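Local atomic coordinates of flocculation protein FLO11 (Saccharomyces cerevisiae, PDB entry 4UYT), a protein that mediates homotypic cell-cell adhesion in flocculation and supports substrate adhesion, invasive growth and biofilm formation, here represented by its N-terminal adhesin domain. Residues A[28-40]-A[48-60]. Numbering follows the deposited sequence.
Sequences NIMQYTLDVTSVS and QITIHVKGKENID. With NA (sodium ion), chain G.
A classic beta bulge interrupts the antiparallel pairing where Thr37 and Ser38 both face Thr50: of these two amides only Thr37 N donates to Thr50 O (2.9 Å), Ser38 N being buried without a partner, while Thr50 N donates to Ser38 O. Thr37 supplies the extra residue, its phi/psi of -95/-20° marking the kink, and the register moves by one between Val36–Ile51 and Ser38–Thr50. At the bulge, Ser38 OG, in one of its two conformers, and farther along Gln48 O each lie 2.9 Å from a sodium ion, and a water 2.4 Å from the metal also donates to Gln48 OE1. That OG sits between its own backbone N and carbonyl carbon, on the same face as Thr50, whose OG1 is hydrogen-bonded to Thr100 on the adjoining strand.

The segments 28-40 and 48-60 belong to the hairpin of strands 32-43 and 46-55, the central pair of a four-stranded sheet in the fibronectin type III-like Flo11 domain; their axes run at 165°. One face is apolar and buried: Leu34 crosses Val53 at a slant, CD1 to CG2 at 3.8 Å, and Val39 CG2 meets Ile49 CG2 at 3.9 Å. Ile121 of the opposing sheet packs on Leu34, Ile51 and Val53. The other face is polar; there a water bonded to Thr33 OG1 donates to His52 O.

At the far end Tyr32 lies obliquely by Gly55, CD2 to CA 3.6 Å, its hydroxyl bonded to Tyr125. Beyond the strands, Met30 bends at chi3, bringing CE tip to tip with Ile59 CD1 at 3.7 Å, while SD accepts a weak bond from Glu57 N.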
ATOM      1  N   ASN A  28      10.829  15.266   2.236  1.00 16.73           N
ATOM      2  CA  ASN A  28      12.122  14.640   2.461  1.00 15.20           C
ATOM      3  C   ASN A  28      12.013  13.154   2.808  1.00 14.73           C
ATOM      4  O   ASN A  28      12.816  12.616   3.557  1.00 15.73           O
ATOM      5  CB  ASN A  28      12.889  15.401   3.549  1.00 16.54           C
ATOM      6  CG  ASN A  28      14.334  14.991   3.631  1.00 17.51           C
ATOM      7  OD1 ASN A  28      14.995  14.756   2.620  1.00 19.44           O
ATOM      8  ND2 ASN A  28      14.841  14.911   4.848  1.00 18.07           N
ATOM      9  N   ILE A  29      11.005  12.491   2.254  1.00 14.23           N
ATOM     10  CA  ILE A  29      10.852  11.044   2.404  1.00 12.93           C
ATOM     11  C   ILE A  29      11.491  10.375   1.196  1.00 12.77           C
ATOM     12  O   ILE A  29      11.273  10.794   0.058  1.00 14.31           O
ATOM     13  CB  ILE A  29       9.361  10.613   2.494  1.00 13.03           C
ATOM     14  CG1 ILE A  29       8.679  11.251   3.710  1.00 12.90           C
ATOM     15  CG2 ILE A  29       9.226   9.097   2.608  1.00 13.40           C
ATOM     16  CD1 ILE A  29       7.170  11.237   3.639  1.00 13.94           C
ATOM     17  N   MET A  30      12.259   9.317   1.420  1.00 12.47           N
ATOM     18  CA  MET A  30      12.797   8.539   0.301  1.00 12.77           C
ATOM     19  C   MET A  30      11.658   8.040  -0.565  1.00 12.17           C
ATOM     20  O   MET A  30      10.598   7.669  -0.069  1.00 12.55           O
ATOM     21  CB  MET A  30      13.605   7.350   0.813  1.00 12.35           C
ATOM     22  CG  MET A  30      14.249   6.521  -0.292  1.00 13.38           C
ATOM     23  SD  MET A  30      15.127   5.078   0.320  1.00 12.65           S
ATOM     24  CE  MET A  30      13.753   4.041   0.805  1.00 12.01           C
ATOM     25  N   GLN A  31      11.867   8.000  -1.864  1.00 12.23           N
ATOM     26  CA  GLN A  31      10.849   7.497  -2.758  1.00 12.24           C
ATOM     27  C   GLN A  31      10.587   6.006  -2.570  1.00 11.26           C
ATOM     28  O   GLN A  31      11.497   5.190  -2.486  1.00 12.07           O
ATOM     29  CB  GLN A  31      11.215   7.768  -4.191  1.00 13.94           C
ATOM     30  CG  GLN A  31      11.189   9.255  -4.530  1.00 16.68           C
ATOM     31  CD  GLN A  31      11.824   9.558  -5.857  1.00 17.28           C
ATOM     32  OE1 GLN A  31      12.121   8.660  -6.671  1.00 19.25           O
ATOM     33  NE2 GLN A  31      12.005  10.833  -6.112  1.00 17.77           N
ATOM     34  N   TYR A  32       9.304   5.663  -2.535  1.00 10.69           N
ATOM     35  CA  TYR A  32       8.818   4.270  -2.577  1.00  9.50           C
ATOM     36  C   TYR A  32       7.824   4.167  -3.731  1.00  9.32           C
ATOM     37  O   TYR A  32       7.203   5.154  -4.109  1.00 10.77           O
ATOM     38  CB  TYR A  32       8.085   3.881  -1.284  1.00  9.11           C
ATOM     39  CG  TYR A  32       8.943   3.795  -0.057  1.00  9.16           C
ATOM     40  CD1 TYR A  32       9.398   4.944   0.585  1.00 10.03           C
ATOM     41  CD2 TYR A  32       9.233   2.550   0.527  1.00  9.42           C
ATOM     42  CE1 TYR A  32      10.155   4.864   1.739  1.00 10.05           C
ATOM     43  CE2 TYR A  32       9.994   2.468   1.680  1.00  9.27           C
ATOM     44  CZ  TYR A  32      10.458   3.631   2.272  1.00  9.79           C
ATOM     45  OH  TYR A  32      11.200   3.550   3.427  1.00 10.22           O
ATOM     46  N   THR A  33       7.612   2.924  -4.178  1.00  8.72           N
ATOM     47  CA  THR A  33       6.567   2.581  -5.105  1.00  8.80           C
ATOM     48  C   THR A  33       5.703   1.477  -4.523  1.00  8.40           C
ATOM     49  O   THR A  33       6.137   0.691  -3.676  1.00  8.55           O
ATOM     50  CB  THR A  33       7.129   2.130  -6.473  1.00 10.24           C
ATOM     51  OG1 THR A  33       7.957   0.984  -6.289  1.00 11.02           O
ATOM     52  CG2 THR A  33       7.926   3.259  -7.151  1.00 12.35           C
ATOM     53  N   LEU A  34       4.481   1.391  -5.031  1.00  7.88           N
ATOM     54  CA  LEU A  34       3.532   0.347  -4.663  1.00  7.55           C
ATOM     55  C   LEU A  34       2.887  -0.190  -5.913  1.00  7.77           C
ATOM     56  O   LEU A  34       2.457   0.593  -6.761  1.00  8.59           O
ATOM     57  CB  LEU A  34       2.482   0.886  -3.670  1.00  7.76           C
ATOM     58  CG  LEU A  34       1.433  -0.120  -3.192  1.00  7.98           C
ATOM     59  CD1 LEU A  34       0.959   0.209  -1.773  1.00  8.51           C
ATOM     60  CD2 LEU A  34       0.229  -0.239  -4.111  1.00  8.60           C
ATOM     61  N   ASP A  35       2.783  -1.518  -6.002  1.00  7.40           N
ATOM     62  CA  ASP A  35       2.021  -2.171  -7.036  1.00  7.88           C
ATOM     63  C   ASP A  35       1.055  -3.157  -6.370  1.00  7.04           C
ATOM     64  O   ASP A  35       1.355  -3.750  -5.360  1.00  8.10           O
ATOM     65  CB  ASP A  35       2.955  -2.911  -8.006  1.00  9.54           C
ATOM     66  CG  ASP A  35       2.299  -3.301  -9.289  1.00 12.34           C
ATOM     67  OD1 ASP A  35       1.207  -2.795  -9.615  1.00 13.15           O
ATOM     68  OD2 ASP A  35       2.952  -4.079 -10.028  1.00 19.26           O
ATOM     69  N   VAL A  36      -0.085  -3.338  -6.986  1.00  7.09           N
ATOM     70  CA  VAL A  36      -1.067  -4.370  -6.588  1.00  6.91           C
ATOM     71  C   VAL A  36      -0.863  -5.521  -7.551  1.00  7.12           C
ATOM     72  O   VAL A  36      -1.134  -5.403  -8.741  1.00  9.04           O
ATOM     73  CB  VAL A  36      -2.507  -3.840  -6.607  1.00  7.09           C
ATOM     74  CG1 VAL A  36      -3.465  -4.986  -6.266  1.00  7.56           C
ATOM     75  CG2 VAL A  36      -2.680  -2.671  -5.649  1.00  7.32           C
ATOM     76  N   THR A  37      -0.312  -6.619  -7.045  1.00  7.28           N
ATOM     77  CA  THR A  37       0.123  -7.704  -7.884  1.00  7.98           C
ATOM     78  C   THR A  37      -0.880  -8.844  -8.062  1.00  8.01           C
ATOM     79  O   THR A  37      -0.751  -9.619  -9.002  1.00 10.06           O
ATOM     80  CB  THR A  37       1.451  -8.273  -7.379  1.00  9.32           C
ATOM     81  OG1 THR A  37       1.270  -8.768  -6.056  1.00 10.15           O
ATOM     82  CG2 THR A  37       2.545  -7.194  -7.393  1.00 11.16           C
ATOM     83  N   SER A  38      -1.852  -8.981  -7.179  0.58  6.91           N
ATOM     84  CA  SER A  38      -2.945  -9.918  -7.379  0.58  7.12           C
ATOM     85  C   SER A  38      -4.162  -9.424  -6.636  0.58  6.72           C
ATOM     86  O   SER A  38      -4.056  -8.782  -5.588  0.58  6.36           O
ATOM     87  CB  SER A  38      -2.612 -11.346  -6.933  0.58  7.94           C
ATOM     88  OG  SER A  38      -2.285 -11.383  -5.571  0.58  9.16           O
ATOM     89  N   VAL A  39      -5.308  -9.804  -7.180  1.00  6.28           N
ATOM     90  CA  VAL A  39      -6.607  -9.506  -6.620  1.00  6.13           C
ATOM     91  C   VAL A  39      -7.468 -10.735  -6.827  1.00  6.36           C
ATOM     92  O   VAL A  39      -7.591 -11.218  -7.945  1.00  7.39           O
ATOM     93  CB  VAL A  39      -7.248  -8.280  -7.303  1.00  6.54           C
ATOM     94  CG1 VAL A  39      -8.679  -8.101  -6.811  1.00  6.97           C
ATOM     95  CG2 VAL A  39      -6.439  -7.005  -7.100  1.00  6.21           C
ATOM     96  N   SER A  40      -8.101 -11.214  -5.759  1.00  6.29           N
ATOM     97  CA  SER A  40      -9.051 -12.304  -5.819  1.00  6.80           C
ATOM     98  C   SER A  40     -10.318 -11.913  -5.108  1.00  6.45           C
ATOM     99  O   SER A  40     -10.308 -11.460  -3.961  1.00  7.73           O
ATOM    100  CB  SER A  40      -8.452 -13.540  -5.144  1.00  8.61           C
ATOM    101  OG  SER A  40      -9.323 -14.641  -5.114  1.00 10.32           O
ATOM    102  N   GLN A  48      -9.326 -10.176  -1.692  1.00  6.07           N
ATOM    103  CA  GLN A  48      -8.018 -10.404  -1.120  1.00  6.75           C
ATOM    104  C   GLN A  48      -6.991  -9.883  -2.110  1.00  6.44           C
ATOM    105  O   GLN A  48      -6.947 -10.335  -3.255  1.00  7.62           O
ATOM    106  CB  GLN A  48      -7.818 -11.891  -0.857  1.00  8.48           C
ATOM    107  CG  GLN A  48      -6.518 -12.182  -0.148  1.00 10.97           C
ATOM    108  CD  GLN A  48      -6.434 -13.598   0.309  1.00 17.42           C
ATOM    109  OE1 GLN A  48      -6.380 -14.500  -0.498  1.00 27.16           O
ATOM    110  NE2 GLN A  48      -6.431 -13.807   1.614  1.00 22.02           N
ATOM    111  N   ILE A  49      -6.207  -8.885  -1.693  1.00  6.46           N
ATOM    112  CA  ILE A  49      -5.238  -8.246  -2.555  1.00  6.68           C
ATOM    113  C   ILE A  49      -3.841  -8.425  -2.008  1.00  6.68           C
ATOM    114  O   ILE A  49      -3.675  -8.557  -0.792  1.00  7.13           O
ATOM    115  CB  ILE A  49      -5.563  -6.755  -2.784  1.00  7.22           C
ATOM    116  CG1 ILE A  49      -5.253  -5.858  -1.590  1.00  7.55           C
ATOM    117  CG2 ILE A  49      -7.009  -6.634  -3.214  1.00  7.94           C
ATOM    118  CD1 ILE A  49      -5.424  -4.377  -1.877  1.00  8.65           C
ATOM    119  N   THR A  50      -2.874  -8.407  -2.915  1.00  6.46           N
ATOM    120  CA  THR A  50      -1.490  -8.457  -2.543  1.00  6.80           C
ATOM    121  C   THR A  50      -0.824  -7.192  -3.110  1.00  6.37           C
ATOM    122  O   THR A  50      -0.986  -6.874  -4.280  1.00  7.05           O
ATOM    123  CB  THR A  50      -0.817  -9.710  -3.088  1.00  8.25           C
ATOM    124  OG1 THR A  50      -1.488 -10.850  -2.514  1.00 10.79           O
ATOM    125  CG2 THR A  50       0.650  -9.764  -2.713  1.00 10.29           C
ATOM    126  N   ILE A  51      -0.051  -6.540  -2.263  1.00  6.57           N
ATOM    127  CA  ILE A  51       0.732  -5.390  -2.641  1.00  6.68           C
ATOM    128  C   ILE A  51       2.218  -5.704  -2.569  1.00  6.89           C
ATOM    129  O   ILE A  51       2.630  -6.542  -1.766  1.00  7.76           O
ATOM    130  CB  ILE A  51       0.383  -4.133  -1.802  1.00  7.13           C
ATOM    131  CG1 ILE A  51       0.726  -4.297  -0.318  1.00  7.45           C
ATOM    132  CG2 ILE A  51      -1.073  -3.765  -2.007  1.00  8.53           C
ATOM    133  CD1 ILE A  51       0.581  -3.038   0.526  1.00  8.14           C
ATOM    134  N   HIS A  52       3.001  -4.986  -3.384  1.00  7.06           N
ATOM    135  CA  HIS A  52       4.437  -5.061  -3.384  1.00  7.47           C
ATOM    136  C   HIS A  52       4.951  -3.639  -3.286  1.00  7.07           C
ATOM    137  O   HIS A  52       4.695  -2.826  -4.182  1.00  7.84           O
ATOM    138  CB  HIS A  52       4.939  -5.734  -4.658  1.00  8.32           C
ATOM    139  CG  HIS A  52       6.422  -5.894  -4.728  1.00 10.39           C
ATOM    140  ND1 HIS A  52       7.089  -6.087  -5.909  1.00 16.37           N
ATOM    141  CD2 HIS A  52       7.353  -5.934  -3.753  1.00  9.85           C
ATOM    142  CE1 HIS A  52       8.370  -6.239  -5.655  1.00 16.95           C
ATOM    143  NE2 HIS A  52       8.555  -6.145  -4.355  1.00 12.54           N
ATOM    144  N   VAL A  53       5.677  -3.332  -2.221  1.00  6.87           N
ATOM    145  CA  VAL A  53       6.202  -2.009  -1.937  1.00  7.25           C
ATOM    146  C   VAL A  53       7.714  -2.053  -2.009  1.00  8.02           C
ATOM    147  O   VAL A  53       8.318  -2.941  -1.435  1.00  8.92           O
ATOM    148  CB  VAL A  53       5.740  -1.511  -0.553  1.00  7.90           C
ATOM    149  CG1 VAL A  53       6.347  -0.183  -0.192  1.00  9.04           C
ATOM    150  CG2 VAL A  53       4.219  -1.413  -0.542  1.00  8.83           C
ATOM    151  N   LYS A  54       8.298  -1.116  -2.757  0.53  8.40           N
ATOM    152  CA  LYS A  54       9.744  -1.009  -2.862  0.53  9.22           C
ATOM    153  C   LYS A  54      10.196   0.391  -2.553  0.53 10.02           C
ATOM    154  O   LYS A  54       9.523   1.360  -2.877  0.53  8.70           O
ATOM    155  CB  LYS A  54      10.214  -1.385  -4.261  0.53  9.19           C
ATOM    156  CG  LYS A  54       9.907  -2.822  -4.669  0.53 11.70           C
ATOM    157  CD  LYS A  54      10.220  -2.898  -6.154  0.53 15.81           C
ATOM    158  CE  LYS A  54      10.440  -4.279  -6.709  0.53 21.75           C
ATOM    159  NZ  LYS A  54      11.388  -4.243  -7.853  0.53 25.71           N
ATOM    160  N   GLY A  55      11.335   0.470  -1.883  1.00  9.47           N
ATOM    161  CA  GLY A  55      12.017   1.726  -1.638  1.00  9.97           C
ATOM    162  C   GLY A  55      13.142   1.946  -2.648  1.00 10.68           C
ATOM    163  O   GLY A  55      13.710   0.983  -3.168  1.00 12.25           O
ATOM    164  N   LYS A  56      13.491   3.203  -2.903  1.00 11.92           N
ATOM    165  CA  LYS A  56      14.515   3.512  -3.898  1.00 13.26           C
ATOM    166  C   LYS A  56      15.869   2.901  -3.548  1.00 12.85           C
ATOM    167  O   LYS A  56      16.580   2.383  -4.414  1.00 15.47           O
ATOM    168  CB  LYS A  56      14.656   5.035  -4.060  1.00 14.76           C
ATOM    169  CG  LYS A  56      15.563   5.449  -5.208  1.00 19.09           C
ATOM    170  CD  LYS A  56      15.306   6.865  -5.707  1.00 22.52           C
ATOM    171  CE  LYS A  56      16.198   7.229  -6.885  1.00 27.93           C
ATOM    172  NZ  LYS A  56      15.683   8.444  -7.585  1.00 35.28           N
ATOM    173  N   GLU A  57      16.216   3.001  -2.270  0.70 13.30           N
ATOM    174  CA  GLU A  57      17.415   2.397  -1.731  0.70 13.65           C
ATOM    175  C   GLU A  57      17.041   1.353  -0.706  0.70 13.19           C
ATOM    176  O   GLU A  57      15.954   1.391  -0.111  0.70 13.98           O
ATOM    177  CB  GLU A  57      18.284   3.457  -1.050  0.70 14.67           C
ATOM    178  CG  GLU A  57      18.653   4.656  -1.921  0.70 18.16           C
ATOM    179  CD  GLU A  57      19.524   4.298  -3.115  0.70 21.69           C
ATOM    180  OE1 GLU A  57      20.236   3.274  -3.063  0.70 29.90           O
ATOM    181  OE2 GLU A  57      19.511   5.056  -4.109  0.70 34.36           O
ATOM    182  N   ASN A  58      17.962   0.422  -0.498  1.00 13.40           N
ATOM    183  CA  ASN A  58      17.740  -0.639   0.457  1.00 13.19           C
ATOM    184  C   ASN A  58      18.020  -0.136   1.869  1.00 13.80           C
ATOM    185  O   ASN A  58      19.102   0.376   2.144  1.00 17.13           O
ATOM    186  CB  ASN A  58      18.640  -1.835   0.150  1.00 16.72           C
ATOM    187  CG  ASN A  58      18.301  -3.031   1.009  1.00 21.16           C
ATOM    188  OD1 ASN A  58      17.157  -3.443   1.055  1.00 26.68           O
ATOM    189  ND2 ASN A  58      19.279  -3.564   1.727  1.00 29.79           N
ATOM    190  N   ILE A  59      17.045  -0.298   2.763  1.00 12.53           N
ATOM    191  CA  ILE A  59      17.174   0.048   4.173  1.00 12.40           C
ATOM    192  C   ILE A  59      17.058  -1.235   4.984  1.00 12.68           C
ATOM    193  O   ILE A  59      16.053  -1.934   4.951  1.00 13.92           O
ATOM    194  CB  ILE A  59      16.120   1.074   4.616  1.00 12.28           C
ATOM    195  CG1 ILE A  59      16.274   2.346   3.795  1.00 12.29           C
ATOM    196  CG2 ILE A  59      16.227   1.338   6.115  1.00 13.39           C
ATOM    197  CD1 ILE A  59      15.239   3.404   4.119  1.00 12.52           C
ATOM    198  N   ASP A  60      18.124  -1.527   5.714  1.00 14.54           N
ATOM    199  CA  ASP A  60      18.167  -2.723   6.522  1.00 15.56           C
ATOM    200  C   ASP A  60      17.039  -2.770   7.541  1.00 14.00           C
ATOM    201  O   ASP A  60      16.659  -1.747   8.118  1.00 14.39           O
ATOM    202  CB  ASP A  60      19.498  -2.824   7.259  1.00 16.93           C
ATOM    203  CG  ASP A  60      19.719  -4.201   7.853  1.00 20.61           C
ATOM    204  OD1 ASP A  60      20.269  -5.063   7.138  1.00 31.04           O
ATOM    205  OD2 ASP A  60      19.331  -4.436   9.018  1.00 20.03           O
TER
HETATM  206 NA    NA G1212      -4.504 -11.693  -3.796  1.00 27.12          NA
HETATM  207  O   HOH W   1       6.558  -1.463  -6.030  1.00 12.78           O
HETATM  208  O   HOH W   2       5.518  -5.068  -8.815  0.50 36.27           O
HETATM  209  O   HOH W   3      -4.783 -13.882  -2.834  1.00 49.26           O